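PDB 6IUL: natterin-like protein from Lethenteron camtschaticum, which is probably a pore-forming cytotoxin of the immune system, pairing a jacalin-like lectin module with an aerolysin-type elongated beta domain. Local coordinates for residues S79-G84 with E101-M106; M154-M159 with S198-T203; A216-V221 with S236-E241. One frame throughout, in Å; residues are numbered along the deposited sequence.

Interaction 1: S79-G84 with E101-M106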
# COMPACT_ATOMS: atom_id res chain seq x y z
N SER A 79 19.86 31.51 -2.07
CA SER A 79 20.39 32.84 -2.31
C SER A 79 21.69 32.76 -3.06
O SER A 79 22.49 31.88 -2.84
CB SER A 79 20.65 33.53 -0.98
OG SER A 79 19.42 33.87 -0.38
N LEU A 80 21.87 33.70 -3.97
CA LEU A 80 23.10 33.86 -4.67
C LEU A 80 23.63 35.28 -4.44
O LEU A 80 22.84 36.23 -4.26
CB LEU A 80 22.88 33.62 -6.14
CG LEU A 80 22.34 32.23 -6.51
CD1 LEU A 80 22.02 32.20 -7.99
CD2 LEU A 80 23.35 31.15 -6.18
N TRP A 81 24.96 35.41 -4.42
CA TRP A 81 25.66 36.69 -4.28
C TRP A 81 26.68 36.84 -5.40
O TRP A 81 27.34 35.87 -5.83
CB TRP A 81 26.44 36.74 -2.99
CG TRP A 81 25.70 36.93 -1.75
CD1 TRP A 81 25.60 38.07 -1.04
CD2 TRP A 81 25.04 35.91 -0.98
NE1 TRP A 81 24.86 37.84 0.13
CE2 TRP A 81 24.53 36.52 0.18
CE3 TRP A 81 24.81 34.55 -1.18
CZ2 TRP A 81 23.81 35.84 1.13
CZ3 TRP A 81 24.12 33.87 -0.25
CH2 TRP A 81 23.62 34.52 0.92
N GLY A 82 26.82 38.09 -5.85
CA GLY A 82 27.93 38.52 -6.67
C GLY A 82 29.21 38.65 -5.85
O GLY A 82 29.18 38.61 -4.62
N ASN A 83 30.34 38.82 -6.53
CA ASN A 83 31.63 38.89 -5.81
C ASN A 83 31.99 40.27 -5.30
O ASN A 83 33.05 40.46 -4.69
CB ASN A 83 32.79 38.34 -6.65
CG ASN A 83 33.11 39.20 -7.82
OD1 ASN A 83 32.30 40.04 -8.20
ND2 ASN A 83 34.30 39.01 -8.41
N GLY A 84 31.15 41.25 -5.52
CA GLY A 84 31.52 42.58 -4.99
C GLY A 84 32.06 43.58 -6.01
O GLY A 84 31.70 44.73 -5.97
N GLU A 101 21.56 22.86 5.60
CA GLU A 101 22.06 24.08 5.01
C GLU A 101 23.38 23.84 4.26
O GLU A 101 24.22 23.04 4.69
CB GLU A 101 22.26 25.14 6.07
CG GLU A 101 22.66 26.50 5.50
CD GLU A 101 22.94 27.61 6.57
OE1 GLU A 101 24.02 28.28 6.47
OE2 GLU A 101 22.05 27.87 7.45
N PHE A 102 23.54 24.51 3.11
CA PHE A 102 24.78 24.46 2.38
C PHE A 102 25.19 25.88 2.00
O PHE A 102 24.34 26.63 1.47
CB PHE A 102 24.65 23.61 1.10
CG PHE A 102 25.92 23.58 0.28
CD1 PHE A 102 27.04 22.81 0.70
CD2 PHE A 102 26.04 24.36 -0.85
CE1 PHE A 102 28.20 22.79 -0.05
CE2 PHE A 102 27.22 24.37 -1.60
CZ PHE A 102 28.28 23.59 -1.22
N PHE A 103 26.44 26.23 2.28
CA PHE A 103 26.89 27.61 2.11
C PHE A 103 28.32 27.63 1.64
O PHE A 103 29.20 27.16 2.34
CB PHE A 103 26.80 28.37 3.45
CG PHE A 103 26.99 29.88 3.33
CD1 PHE A 103 26.78 30.56 2.13
CD2 PHE A 103 27.32 30.63 4.45
CE1 PHE A 103 26.94 31.91 2.04
CE2 PHE A 103 27.45 32.02 4.38
CZ PHE A 103 27.26 32.66 3.18
N ALA A 104 28.55 28.11 0.42
CA ALA A 104 29.89 28.19 -0.11
C ALA A 104 30.13 29.61 -0.65
O ALA A 104 29.36 30.09 -1.48
CB ALA A 104 30.06 27.14 -1.19
N LYS A 105 31.19 30.25 -0.18
CA LYS A 105 31.49 31.63 -0.52
C LYS A 105 33.00 31.91 -0.71
O LYS A 105 33.85 31.23 -0.13
CB LYS A 105 30.95 32.55 0.59
CG LYS A 105 31.60 32.32 1.93
CD LYS A 105 31.24 33.35 2.98
CE LYS A 105 31.69 32.81 4.35
NZ LYS A 105 32.03 33.90 5.29
N MET A 106 33.30 32.88 -1.58
CA MET A 106 34.54 33.66 -1.54
C MET A 106 35.22 33.97 -0.20
O MET A 106 34.68 34.68 0.60
CB MET A 106 34.26 35.12 -1.83
CG MET A 106 33.96 35.44 -3.23
SD MET A 106 33.72 37.23 -3.35
CE MET A 106 32.67 37.74 -2.04
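Trp81 meets Phe103 through the outer rim of its indole, and Met106 lies against Asn83. The indole is put there by chi1 of -75°, which sets CG beside the backbone N and anti to the carbonyl carbon. Trp81 CZ3 comes 4.1 Å from Phe103 CE1. The two side chains cross at about a right angle, but their ring planes meet obliquely, at 42°. The centroids of the Trp81 six-membered ring and the Phe103 ring are 5.8 Å apart. Leu111 touches both rings, and Lys93 makes a cation-pi contact with Phe103. Strands 75-82 and 101-105 flank strand 89-96 in one four-stranded antiparallel sheet of the jacalin-like lectin module, a beta-prism fold. The contact thus spans an intervening strand. At the other end, the Met106 chain runs extended to SD and then bends, chi3 -46°. Met106 SD lies 3.6 Å from Asn83 CB and equally close to Asn83 O. The methyl Met106 CE turns back to 3.8 Å from the same Asn83 O. The Asn83 amide points away from the sulfur: OD1 accepts from Thr87 N, and ND2 donates to Trp40 O.

Interaction 2: M154-M159 with S198-T203; sequences MKYPTM and SSWSTT
The indole nitrogen of Trp200 is met by two side chains of very different kind, the phenol of Tyr156 at the ring edge and the thioether of Met154 from one side of the plane. Trp200 NE1 donates to Tyr156 OH over 3.1 Å, with an N-H...O angle of 146°, so the bond is somewhat bent. The oxygen sits almost in the indole plane, at the edge of the ring. The long axes of the two side chains run at about a right angle, while their rings are tilted by only about 34°. Trp200 CZ2 is also near the phenol oxygen, at 3.6 Å from Tyr156 OH. The indole thus presents a nitrogen and a ring carbon to it.

Met154 comes from one side of the indole plane. Its CG stands anti to the backbone N, and bends at chi2 and chi3 fold the chain so that sulfur and methyl both reach the pyrrole end. Met154 SD is 4.4 Å from the centroid of the Trp200 five-membered ring, well off the ring normal. This is an oblique Met-aromatic contact. The methyl comes closer, with Met154 CE 3.4 Å from Trp200 NE1 and 3.5 Å from Trp200 CD1.

Trp200 and Tyr156 are both buried, so the bond satisfies an indole N-H held in the interior. Tyr277 packs edge-to-face with Trp200 and also touches Met154, while Pro219 lies against the phenol. Tyr156 also opens a type I turn that ends at Met159. The contact joins the end of strand 135-155 to the end of strand 184-200 across the interior of the elongated beta domain, a fold characteristic of the aerolysin/ETX-MTX2 family of pore-forming toxins.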
# COMPACT_ATOMS: atom_id res chain seq x y z
N MET A 154 0.16 4.53 -21.33
CA MET A 154 0.81 3.27 -20.96
C MET A 154 0.67 2.24 -22.09
O MET A 154 -0.40 2.03 -22.59
CB MET A 154 0.21 2.71 -19.66
CG MET A 154 0.87 1.42 -19.18
SD MET A 154 2.60 1.64 -18.72
CE MET A 154 2.48 2.80 -17.35
N LYS A 155 1.78 1.62 -22.46
CA LYS A 155 1.80 0.61 -23.53
C LYS A 155 2.68 -0.54 -23.12
O LYS A 155 3.70 -0.35 -22.49
CB LYS A 155 2.33 1.20 -24.85
CG LYS A 155 1.36 2.14 -25.50
CD LYS A 155 2.03 2.97 -26.59
CE LYS A 155 1.05 3.77 -27.43
NZ LYS A 155 0.67 5.06 -26.80
N TYR A 156 2.25 -1.75 -23.49
CA TYR A 156 2.98 -2.98 -23.26
C TYR A 156 3.28 -3.56 -24.65
O TYR A 156 2.50 -4.37 -25.19
CB TYR A 156 2.14 -3.95 -22.41
CG TYR A 156 1.65 -3.31 -21.16
CD1 TYR A 156 2.41 -3.34 -20.00
CD2 TYR A 156 0.40 -2.68 -21.13
CE1 TYR A 156 1.93 -2.75 -18.83
CE2 TYR A 156 -0.07 -2.08 -19.99
CZ TYR A 156 0.71 -2.11 -18.83
OH TYR A 156 0.24 -1.50 -17.70
N PRO A 157 4.39 -3.13 -25.25
CA PRO A 157 4.61 -3.39 -26.69
C PRO A 157 4.89 -4.88 -27.05
O PRO A 157 4.77 -5.25 -28.19
CB PRO A 157 5.82 -2.50 -27.03
CG PRO A 157 6.48 -2.21 -25.73
CD PRO A 157 5.43 -2.27 -24.66
N THR A 158 5.25 -5.71 -26.09
CA THR A 158 5.47 -7.14 -26.37
C THR A 158 4.31 -8.02 -25.90
O THR A 158 4.41 -9.25 -25.96
CB THR A 158 6.74 -7.66 -25.72
OG1 THR A 158 6.59 -7.69 -24.31
CG2 THR A 158 7.98 -6.81 -26.13
N MET A 159 3.21 -7.40 -25.46
CA MET A 159 2.14 -8.12 -24.79
C MET A 159 1.47 -9.21 -25.66
O MET A 159 1.30 -10.34 -25.21
CB MET A 159 1.06 -7.14 -24.32
CG MET A 159 -0.04 -7.87 -23.55
SD MET A 159 -1.05 -6.78 -22.53
CE MET A 159 -2.43 -6.43 -23.61
N SER A 198 0.19 -4.96 -8.61
CA SER A 198 0.63 -4.17 -9.76
C SER A 198 1.87 -3.33 -9.39
O SER A 198 1.94 -2.72 -8.31
CB SER A 198 -0.47 -3.23 -10.20
OG SER A 198 -1.46 -3.89 -10.95
N SER A 199 2.85 -3.31 -10.29
CA SER A 199 4.10 -2.58 -10.08
C SER A 199 4.69 -2.10 -11.41
O SER A 199 4.99 -2.88 -12.31
CB SER A 199 5.11 -3.44 -9.36
OG SER A 199 6.37 -2.77 -9.32
N TRP A 200 4.83 -0.79 -11.55
CA TRP A 200 5.57 -0.22 -12.67
C TRP A 200 6.89 0.33 -12.18
O TRP A 200 6.91 1.20 -11.31
CB TRP A 200 4.78 0.88 -13.32
CG TRP A 200 3.52 0.46 -14.03
CD1 TRP A 200 3.41 0.09 -15.35
CD2 TRP A 200 2.19 0.44 -13.50
NE1 TRP A 200 2.10 -0.13 -15.66
CE2 TRP A 200 1.34 0.04 -14.53
CE3 TRP A 200 1.65 0.70 -12.23
CZ2 TRP A 200 -0.04 -0.10 -14.36
CZ3 TRP A 200 0.30 0.56 -12.04
CH2 TRP A 200 -0.55 0.18 -13.12
N SER A 201 8.00 -0.17 -12.73
CA SER A 201 9.33 0.21 -12.28
C SER A 201 9.57 1.70 -12.57
O SER A 201 9.07 2.25 -13.53
CB SER A 201 10.40 -0.67 -12.93
OG SER A 201 10.45 -0.39 -14.35
N THR A 202 10.37 2.34 -11.73
CA THR A 202 10.79 3.71 -11.97
C THR A 202 12.29 3.84 -11.76
O THR A 202 12.88 3.02 -11.10
CB THR A 202 10.07 4.70 -11.01
OG1 THR A 202 10.49 4.44 -9.69
CG2 THR A 202 8.56 4.53 -11.05
N THR A 203 12.89 4.88 -12.33
CA THR A 203 14.32 5.18 -12.11
C THR A 203 14.52 6.66 -11.80
O THR A 203 13.58 7.45 -11.81
CB THR A 203 15.15 4.83 -13.36
OG1 THR A 203 14.61 5.53 -14.51
CG2 THR A 203 15.12 3.34 -13.64

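Interaction 3: A216-V221 with S236-E241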
# COMPACT_ATOMS: atom_id res chain seq x y z
N ALA A 216 -3.89 4.49 -16.19
CA ALA A 216 -3.73 3.31 -17.04
C ALA A 216 -4.67 2.20 -16.62
O ALA A 216 -5.25 2.24 -15.54
CB ALA A 216 -2.32 2.78 -16.95
N GLY A 217 -4.79 1.19 -17.47
CA GLY A 217 -5.49 -0.01 -17.10
C GLY A 217 -4.52 -1.05 -16.60
O GLY A 217 -3.33 -0.96 -16.84
N ILE A 218 -5.03 -2.08 -15.93
CA ILE A 218 -4.15 -3.12 -15.39
C ILE A 218 -4.13 -4.32 -16.34
O ILE A 218 -5.18 -4.75 -16.83
CB ILE A 218 -4.63 -3.53 -13.97
CG1 ILE A 218 -4.21 -2.45 -12.96
CG2 ILE A 218 -4.07 -4.87 -13.56
CD1 ILE A 218 -4.76 -2.65 -11.56
N PRO A 219 -2.94 -4.86 -16.62
CA PRO A 219 -2.83 -6.09 -17.40
C PRO A 219 -3.54 -7.26 -16.70
O PRO A 219 -3.35 -7.50 -15.50
CB PRO A 219 -1.32 -6.34 -17.48
CG PRO A 219 -0.73 -4.98 -17.34
CD PRO A 219 -1.62 -4.26 -16.37
N GLU A 220 -4.36 -7.95 -17.47
CA GLU A 220 -5.18 -9.04 -16.95
C GLU A 220 -5.07 -10.20 -17.93
O GLU A 220 -4.65 -10.05 -19.08
CB GLU A 220 -6.66 -8.60 -16.82
CG GLU A 220 -6.93 -7.56 -15.74
CD GLU A 220 -8.35 -7.01 -15.75
OE1 GLU A 220 -9.15 -7.38 -16.66
OE2 GLU A 220 -8.66 -6.19 -14.86
N VAL A 221 -5.55 -11.35 -17.48
CA VAL A 221 -5.62 -12.52 -18.30
C VAL A 221 -7.05 -12.70 -18.81
O VAL A 221 -8.00 -12.38 -18.12
CB VAL A 221 -5.14 -13.72 -17.49
CG1 VAL A 221 -5.68 -15.03 -18.03
CG2 VAL A 221 -3.62 -13.74 -17.45
N SER A 236 -7.96 3.31 -14.94
CA SER A 236 -8.18 4.18 -13.77
C SER A 236 -6.86 4.79 -13.26
O SER A 236 -5.84 4.72 -13.93
CB SER A 236 -8.90 3.41 -12.65
OG SER A 236 -8.06 2.39 -12.16
N THR A 237 -6.91 5.37 -12.06
CA THR A 237 -5.77 5.97 -11.38
C THR A 237 -5.13 5.02 -10.38
O THR A 237 -5.80 4.45 -9.56
CB THR A 237 -6.24 7.23 -10.66
OG1 THR A 237 -6.55 8.19 -11.66
CG2 THR A 237 -5.17 7.81 -9.79
N HIS A 238 -3.81 4.86 -10.45
CA HIS A 238 -3.11 3.88 -9.59
C HIS A 238 -1.85 4.50 -9.01
O HIS A 238 -1.25 5.38 -9.60
CB HIS A 238 -2.70 2.63 -10.40
CG HIS A 238 -3.84 1.98 -11.11
ND1 HIS A 238 -4.75 1.16 -10.47
CD2 HIS A 238 -4.23 2.04 -12.41
CE1 HIS A 238 -5.64 0.74 -11.35
NE2 HIS A 238 -5.35 1.25 -12.53
N ALA A 239 -1.42 4.01 -7.85
CA ALA A 239 -0.09 4.31 -7.40
C ALA A 239 0.84 3.42 -8.20
O ALA A 239 0.43 2.40 -8.77
CB ALA A 239 0.06 4.07 -5.90
N VAL A 240 2.11 3.79 -8.21
CA VAL A 240 3.11 3.06 -8.96
C VAL A 240 3.23 1.61 -8.49
O VAL A 240 3.56 0.72 -9.26
CB VAL A 240 4.44 3.84 -8.86
CG1 VAL A 240 5.63 2.95 -8.91
CG2 VAL A 240 4.53 4.85 -9.99
N GLU A 241 3.01 1.40 -7.20
CA GLU A 241 3.03 0.10 -6.60
C GLU A 241 1.77 -0.07 -5.79
O GLU A 241 1.44 0.77 -4.95
CB GLU A 241 4.26 -0.12 -5.76
CG GLU A 241 4.62 -1.61 -5.73
CD GLU A 241 6.09 -1.91 -5.71
OE1 GLU A 241 6.90 -1.00 -5.99
OE2 GLU A 241 6.43 -3.08 -5.41
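Ala216 and Ser236 form an antiparallel hydrogen-bonded pair. Ala216 N donates to Ser236 O over 3.0 Å, and Ser236 N returns a bond to Ala216 O, also 3.0 Å. A second donor reaches the same oxygen: His238 NE2 makes a weak bond to Ala216 O at 3.2 Å, bent to 122°. The carbonyl oxygen lies at the edge of the imidazole, near its plane. Ile218 covers one imidazole face in a CH-pi contact, with CG1 4.2 Å from the His238 ring centroid. Ile218 CD1 lies 3.5 Å from His238 CE1. The Ile218 chi1 of -76° turns this branch toward the ring. Farther out, Glu242 OE1 accepts from His238 ND1 and helps to fix the ring's rotation. The same carboxylate takes Ala239 N through OE2. Tyr299 packs against Ile218. The pair lies in the hairpin of strands 212-223 and 228-238; the short segments 216-221 and 236-238 run at 76° to each other. The carboxylate on ND1 would stabilise a positive charge on His238, if NE2 also carries a proton; the weak NE2 bond alone does not establish that.

Overall arrangement
Following the chain, interaction 1 comes first and stays within the lectin module. It closes a loop of 16 residues that carries strand 89-96. Interaction 2 lies in the elongated toxin domain, its centre about 44 Å from that of interaction 1. It closes a longer loop of 38 residues holding strand 166-178 and most of strand 184-200. Interaction 3 then closes the hairpin of strands 212-223 and 228-238. The three are in series, with no nesting or crossing. Interactions 2 and 3 touch: Trp200 N and Val240 O are probably hydrogen-bonded at 3.0 Å, and Ser198 packs on Ile218. Together they tie strands 135-155 and 184-200 to the hairpin.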